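Local coordinates for proteasome activator protein PA26 (Trypanosoma brucei, PDB 1YAR), which probably activates the 20S proteasome by docking on the end of its barrel as a ring of identical, largely helical subunits and opening the gate for substrates, at residues Y22-W34 against V87-R101. Residues are numbered along the deposited sequence; the frame is centred on the assembly and turned at random.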
loop_
_atom_site.group_PDB
_atom_site.type_symbol
_atom_site.label_atom_id
_atom_site.label_comp_id
_atom_site.label_asym_id
_atom_site.label_seq_id
_atom_site.Cartn_x
_atom_site.Cartn_y
_atom_site.Cartn_z
ATOM N N TYR O 22 -9.312 -97.546 -32.261
ATOM C CA TYR O 22 -7.858 -97.400 -32.203
ATOM C C TYR O 22 -7.526 -96.342 -31.168
ATOM O O TYR O 22 -7.537 -95.150 -31.460
ATOM C CB TYR O 22 -7.325 -97.026 -33.592
ATOM C CG TYR O 22 -7.350 -98.210 -34.536
ATOM C CD1 TYR O 22 -8.486 -98.523 -35.298
ATOM C CD2 TYR O 22 -6.241 -99.038 -34.639
ATOM C CE1 TYR O 22 -8.489 -99.643 -36.144
ATOM C CE2 TYR O 22 -6.239 -100.136 -35.471
ATOM C CZ TYR O 22 -7.348 -100.431 -36.211
ATOM O OH TYR O 22 -7.270 -101.538 -37.017
ATOM N N THR O 23 -7.288 -96.786 -29.941
ATOM C CA THR O 23 -7.108 -95.877 -28.818
ATOM C C THR O 23 -5.636 -95.828 -28.423
ATOM O O THR O 23 -4.815 -96.590 -28.955
ATOM C CB THR O 23 -7.935 -96.340 -27.578
ATOM O OG1 THR O 23 -7.312 -97.491 -27.025
ATOM C CG2 THR O 23 -9.349 -96.832 -27.941
ATOM N N GLU O 24 -5.316 -94.956 -27.470
ATOM C CA GLU O 24 -3.962 -94.869 -26.924
ATOM C C GLU O 24 -3.489 -96.223 -26.398
ATOM O O GLU O 24 -2.302 -96.536 -26.455
ATOM C CB GLU O 24 -3.880 -93.817 -25.824
ATOM C CG GLU O 24 -2.468 -93.294 -25.548
ATOM C CD GLU O 24 -1.629 -94.189 -24.645
ATOM O OE1 GLU O 24 -2.124 -94.658 -23.581
ATOM O OE2 GLU O 24 -0.433 -94.400 -24.976
ATOM N N THR O 25 -4.425 -97.020 -25.878
ATOM C CA THR O 25 -4.087 -98.349 -25.375
ATOM C C THR O 25 -3.528 -99.243 -26.466
ATOM O O THR O 25 -2.578 -99.980 -26.222
ATOM C CB THR O 25 -5.301 -99.017 -24.683
ATOM O OG1 THR O 25 -5.646 -98.244 -23.532
ATOM C CG2 THR O 25 -4.884 -100.368 -24.082
ATOM N N SER O 26 -4.111 -99.154 -27.659
ATOM C CA SER O 26 -3.665 -99.927 -28.817
ATOM C C SER O 26 -2.235 -99.588 -29.205
ATOM O O SER O 26 -1.453 -100.469 -29.560
ATOM C CB SER O 26 -4.551 -99.677 -30.042
ATOM O OG SER O 26 -5.916 -99.569 -29.688
ATOM N N SER O 27 -1.898 -98.303 -29.166
ATOM C CA SER O 27 -0.546 -97.909 -29.528
ATOM C C SER O 27 0.422 -98.198 -28.392
ATOM O O SER O 27 1.512 -98.725 -28.630
ATOM C CB SER O 27 -0.521 -96.437 -29.962
ATOM O OG SER O 27 -1.220 -95.632 -29.033
ATOM N N PHE O 28 0.029 -97.894 -27.147
ATOM C CA PHE O 28 0.862 -98.228 -25.982
ATOM C C PHE O 28 1.186 -99.719 -25.916
ATOM O O PHE O 28 2.311 -100.100 -25.618
ATOM C CB PHE O 28 0.224 -97.770 -24.657
ATOM C CG PHE O 28 1.084 -98.026 -23.447
ATOM C CD1 PHE O 28 2.365 -97.474 -23.348
ATOM C CD2 PHE O 28 0.612 -98.810 -22.392
ATOM C CE1 PHE O 28 3.186 -97.709 -22.238
ATOM C CE2 PHE O 28 1.413 -99.048 -21.255
ATOM C CZ PHE O 28 2.712 -98.491 -21.175
ATOM N N ALA O 29 0.201 -100.561 -26.210
ATOM C CA ALA O 29 0.430 -102.007 -26.220
ATOM C C ALA O 29 1.545 -102.413 -27.202
ATOM O O ALA O 29 2.312 -103.344 -26.930
ATOM C CB ALA O 29 -0.870 -102.744 -26.545
ATOM N N VAL O 30 1.615 -101.729 -28.347
ATOM C CA VAL O 30 2.671 -101.992 -29.325
ATOM C C VAL O 30 4.026 -101.623 -28.724
ATOM O O VAL O 30 4.985 -102.403 -28.770
ATOM C CB VAL O 30 2.426 -101.221 -30.666
ATOM C CG1 VAL O 30 3.666 -101.281 -31.564
ATOM C CG2 VAL O 30 1.212 -101.789 -31.418
ATOM N N ILE O 31 4.095 -100.428 -28.151
ATOM C CA ILE O 31 5.339 -99.934 -27.557
ATOM C C ILE O 31 5.827 -100.855 -26.434
ATOM O O ILE O 31 7.019 -101.120 -26.303
ATOM C CB ILE O 31 5.171 -98.468 -27.057
ATOM C CG1 ILE O 31 4.881 -97.507 -28.233
ATOM C CG2 ILE O 31 6.398 -98.026 -26.236
ATOM C CD1 ILE O 31 6.071 -97.329 -29.242
ATOM N N GLU O 32 4.893 -101.360 -25.627
ATOM C CA GLU O 32 5.261 -102.327 -24.599
ATOM C C GLU O 32 5.872 -103.595 -25.207
ATOM O O GLU O 32 6.866 -104.097 -24.704
ATOM C CB GLU O 32 4.055 -102.711 -23.766
ATOM C CG GLU O 32 3.524 -101.602 -22.893
ATOM C CD GLU O 32 2.430 -102.109 -21.972
ATOM O OE1 GLU O 32 1.336 -102.495 -22.477
ATOM O OE2 GLU O 32 2.679 -102.122 -20.748
ATOM N N GLU O 33 5.257 -104.098 -26.271
ATOM C CA GLU O 33 5.749 -105.276 -26.997
ATOM C C GLU O 33 7.127 -105.025 -27.614
ATOM O O GLU O 33 8.020 -105.857 -27.511
ATOM C CB GLU O 33 4.727 -105.714 -28.063
ATOM C CG GLU O 33 5.163 -106.870 -28.979
ATOM C CD GLU O 33 5.586 -108.131 -28.245
ATOM O OE1 GLU O 33 5.131 -108.368 -27.095
ATOM O OE2 GLU O 33 6.397 -108.895 -28.825
ATOM N N TRP O 34 7.309 -103.848 -28.217
ATOM C CA TRP O 34 8.574 -103.505 -28.851
ATOM C C TRP O 34 9.685 -103.420 -27.824
ATOM O O TRP O 34 10.799 -103.860 -28.081
ATOM C CB TRP O 34 8.455 -102.174 -29.615
ATOM C CG TRP O 34 7.721 -102.277 -30.912
ATOM C CD1 TRP O 34 7.181 -103.402 -31.472
ATOM C CD2 TRP O 34 7.529 -101.224 -31.878
ATOM N NE1 TRP O 34 6.605 -103.102 -32.686
ATOM C CE2 TRP O 34 6.813 -101.775 -32.968
ATOM C CE3 TRP O 34 7.881 -99.856 -31.924
ATOM C CZ2 TRP O 34 6.439 -101.016 -34.100
ATOM C CZ3 TRP O 34 7.499 -99.093 -33.044
ATOM C CH2 TRP O 34 6.782 -99.674 -34.110
ATOM N N VAL O 87 6.554 -106.090 -37.137
ATOM C CA VAL O 87 6.887 -104.708 -36.811
ATOM C C VAL O 87 6.141 -103.739 -37.727
ATOM O O VAL O 87 5.615 -102.729 -37.252
ATOM C CB VAL O 87 8.409 -104.470 -36.849
ATOM C CG1 VAL O 87 8.724 -102.964 -36.769
ATOM C CG2 VAL O 87 9.094 -105.243 -35.679
ATOM N N TYR O 88 6.070 -104.052 -39.021
ATOM C CA TYR O 88 5.310 -103.220 -39.971
ATOM C C TYR O 88 3.841 -103.066 -39.548
ATOM O O TYR O 88 3.305 -101.967 -39.542
ATOM C CB TYR O 88 5.374 -103.796 -41.391
ATOM C CG TYR O 88 4.706 -102.956 -42.472
ATOM C CD1 TYR O 88 5.468 -102.120 -43.288
ATOM C CD2 TYR O 88 3.326 -103.025 -42.710
ATOM C CE1 TYR O 88 4.887 -101.370 -44.296
ATOM C CE2 TYR O 88 2.729 -102.261 -43.727
ATOM C CZ TYR O 88 3.528 -101.438 -44.515
ATOM O OH TYR O 88 2.991 -100.689 -45.528
ATOM N N CYS O 89 3.185 -104.183 -39.240
ATOM C CA CYS O 89 1.769 -104.134 -38.858
ATOM C C CYS O 89 1.551 -103.414 -37.514
ATOM O O CYS O 89 0.568 -102.699 -37.333
ATOM C CB CYS O 89 1.144 -105.551 -38.887
ATOM S SG CYS O 89 1.081 -106.268 -40.556
ATOM N N GLN O 90 2.475 -103.587 -36.580
ATOM C CA GLN O 90 2.428 -102.882 -35.304
ATOM C C GLN O 90 2.628 -101.362 -35.496
ATOM O O GLN O 90 1.932 -100.561 -34.879
ATOM C CB GLN O 90 3.471 -103.474 -34.367
ATOM C CG GLN O 90 2.989 -104.848 -33.808
ATOM C CD GLN O 90 4.102 -105.778 -33.372
ATOM O OE1 GLN O 90 5.291 -105.458 -33.471
ATOM N NE2 GLN O 90 3.706 -106.968 -32.889
ATOM N N ALA O 91 3.557 -100.986 -36.372
ATOM C CA ALA O 91 3.752 -99.561 -36.722
ATOM C C ALA O 91 2.479 -98.921 -37.299
ATOM O O ALA O 91 2.162 -97.766 -37.003
ATOM C CB ALA O 91 4.894 -99.418 -37.699
ATOM N N GLU O 92 1.748 -99.678 -38.123
ATOM C CA GLU O 92 0.516 -99.173 -38.731
ATOM C C GLU O 92 -0.583 -98.923 -37.702
ATOM O O GLU O 92 -1.391 -98.016 -37.874
ATOM C CB GLU O 92 0.023 -100.109 -39.834
ATOM C CG GLU O 92 0.929 -100.155 -41.063
ATOM C CD GLU O 92 0.808 -98.932 -41.959
ATOM O OE1 GLU O 92 -0.155 -98.149 -41.830
ATOM O OE2 GLU O 92 1.694 -98.748 -42.821
ATOM N N THR O 93 -0.603 -99.725 -36.631
ATOM C CA THR O 93 -1.495 -99.474 -35.505
ATOM C C THR O 93 -1.177 -98.120 -34.877
ATOM O O THR O 93 -2.088 -97.324 -34.637
ATOM C CB THR O 93 -1.364 -100.619 -34.484
ATOM O OG1 THR O 93 -1.836 -101.824 -35.105
ATOM C CG2 THR O 93 -2.274 -100.402 -33.269
ATOM N N ILE O 94 0.102 -97.851 -34.613
ATOM C CA ILE O 94 0.463 -96.550 -34.025
ATOM C C ILE O 94 0.098 -95.419 -34.976
ATOM O O ILE O 94 -0.445 -94.402 -34.556
ATOM C CB ILE O 94 1.935 -96.455 -33.615
ATOM C CG1 ILE O 94 2.297 -97.582 -32.640
ATOM C CG2 ILE O 94 2.180 -95.073 -32.959
ATOM C CD1 ILE O 94 3.794 -97.687 -32.317
ATOM N N ARG O 95 0.416 -95.625 -36.249
ATOM C CA ARG O 95 0.141 -94.670 -37.298
ATOM C C ARG O 95 -1.329 -94.283 -37.254
ATOM O O ARG O 95 -1.664 -93.099 -37.235
ATOM C CB ARG O 95 0.496 -95.311 -38.640
ATOM C CG ARG O 95 0.757 -94.370 -39.773
ATOM C CD ARG O 95 1.886 -94.862 -40.694
ATOM N NE ARG O 95 1.589 -94.642 -42.108
ATOM C CZ ARG O 95 1.716 -93.477 -42.735
ATOM N NH1 ARG O 95 2.148 -92.408 -42.079
ATOM N NH2 ARG O 95 1.422 -93.383 -44.025
ATOM N N THR O 96 -2.195 -95.299 -37.211
ATOM C CA THR O 96 -3.649 -95.117 -37.221
ATOM C C THR O 96 -4.106 -94.305 -36.014
ATOM O O THR O 96 -4.882 -93.383 -36.163
ATOM C CB THR O 96 -4.355 -96.493 -37.241
ATOM O OG1 THR O 96 -4.096 -97.113 -38.496
ATOM C CG2 THR O 96 -5.894 -96.323 -37.233
ATOM N N VAL O 97 -3.614 -94.662 -34.834
ATOM C CA VAL O 97 -3.989 -93.978 -33.582
ATOM C C VAL O 97 -3.701 -92.474 -33.692
ATOM O O VAL O 97 -4.531 -91.614 -33.320
ATOM C CB VAL O 97 -3.241 -94.583 -32.387
ATOM C CG1 VAL O 97 -3.355 -93.699 -31.139
ATOM C CG2 VAL O 97 -3.741 -96.010 -32.095
ATOM N N ILE O 98 -2.529 -92.152 -34.228
ATOM C CA ILE O 98 -2.197 -90.735 -34.473
ATOM C C ILE O 98 -3.019 -90.098 -35.606
ATOM O O ILE O 98 -3.662 -89.055 -35.411
ATOM C CB ILE O 98 -0.677 -90.572 -34.714
ATOM C CG1 ILE O 98 0.104 -91.149 -33.527
ATOM C CG2 ILE O 98 -0.343 -89.099 -34.920
ATOM C CD1 ILE O 98 1.593 -91.379 -33.822
ATOM N N ALA O 99 -3.012 -90.719 -36.784
ATOM C CA ALA O 99 -3.601 -90.103 -37.970
ATOM C C ALA O 99 -5.088 -89.783 -37.830
ATOM O O ALA O 99 -5.564 -88.774 -38.365
ATOM C CB ALA O 99 -3.354 -90.950 -39.219
ATOM N N ILE O 100 -5.822 -90.620 -37.104
ATOM C CA ILE O 100 -7.250 -90.367 -36.898
ATOM C C ILE O 100 -7.519 -89.329 -35.798
ATOM O O ILE O 100 -8.683 -89.062 -35.478
ATOM C CB ILE O 100 -8.047 -91.708 -36.623
ATOM C CG1 ILE O 100 -7.650 -92.305 -35.266
ATOM C CG2 ILE O 100 -7.795 -92.700 -37.746
ATOM C CD1 ILE O 100 -8.363 -93.663 -34.922
ATOM N N ARG O 101 -6.462 -88.774 -35.195
ATOM C CA ARG O 101 -6.623 -87.652 -34.250
ATOM C C ARG O 101 -5.935 -86.354 -34.695
ATOM O O ARG O 101 -5.817 -85.399 -33.921
ATOM C CB ARG O 101 -6.157 -88.054 -32.853
ATOM C CG ARG O 101 -6.987 -89.163 -32.232
ATOM C CD ARG O 101 -6.395 -89.746 -30.959
ATOM N NE ARG O 101 -7.341 -90.668 -30.313
ATOM C CZ ARG O 101 -7.532 -91.945 -30.644
ATOM N NH1 ARG O 101 -6.834 -92.517 -31.630
ATOM N NH2 ARG O 101 -8.438 -92.663 -29.972
#
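Two polar links tie Tyr-22 and Trp-34 to the segment 87-101. At the first, Arg-101 holds the main-chain oxygen of Tyr-22 end-on with both terminal nitrogens: NH1 lies 2.7 Å and NH2 3.0 Å from Tyr-22 O, with the oxygen in the guanidinium plane. The NH1 bond is the straighter, at 152°. NH1 also donates to Val-97 O, and NH2 to Arg-19 O in the preceding helix, so the flat group is fixed in rotation while it ties the turn before helix 24-57 to the end of helix 71-99. At the second, Trp-34 NE1 donates to Gln-90 OE1 over 2.8 Å; the acceptor sits in the indole plane, yet the donor stands above the amide's carbonyl plane.

The axes of these helical stretches run at 147° and approach to 8.6 Å, an antiparallel pairing within the elongated helical bundle of a PA28-family subunit. Knobs-into-holes packing is reciprocal: the Trp-34 side chain fits among Val-87, Gln-90, Ala-91 and Ile-94, and Ile-94 fits among Ser-27, Val-30, Ile-31 and Trp-34. Ile-94 CD1 touches Val-30 CG1 at 3.7 Å, while Val-30 CG1, anti to its own N, also lies over one indole face.

Nearer the turn, Thr-96 CG2 makes a CH-pi contact over a face of the Tyr-22 ring, 3.8 Å from its centroid and 20° off the normal; Ile-100 CD1 meets Tyr-22 CB. The hydroxyl of Thr-96 bonds to Glu-92 O and to Thr-209 of a neighbouring subunit, whose Arg-212 packs on Tyr-22.

Thr-23 is the N-cap of helix 24-57 and forms a capping box with Ser-26, whose OG accepts from Thr-23 N at 3.1 Å; Thr-23 OG1 in turn accepts a weak capping bond from Thr-25 N.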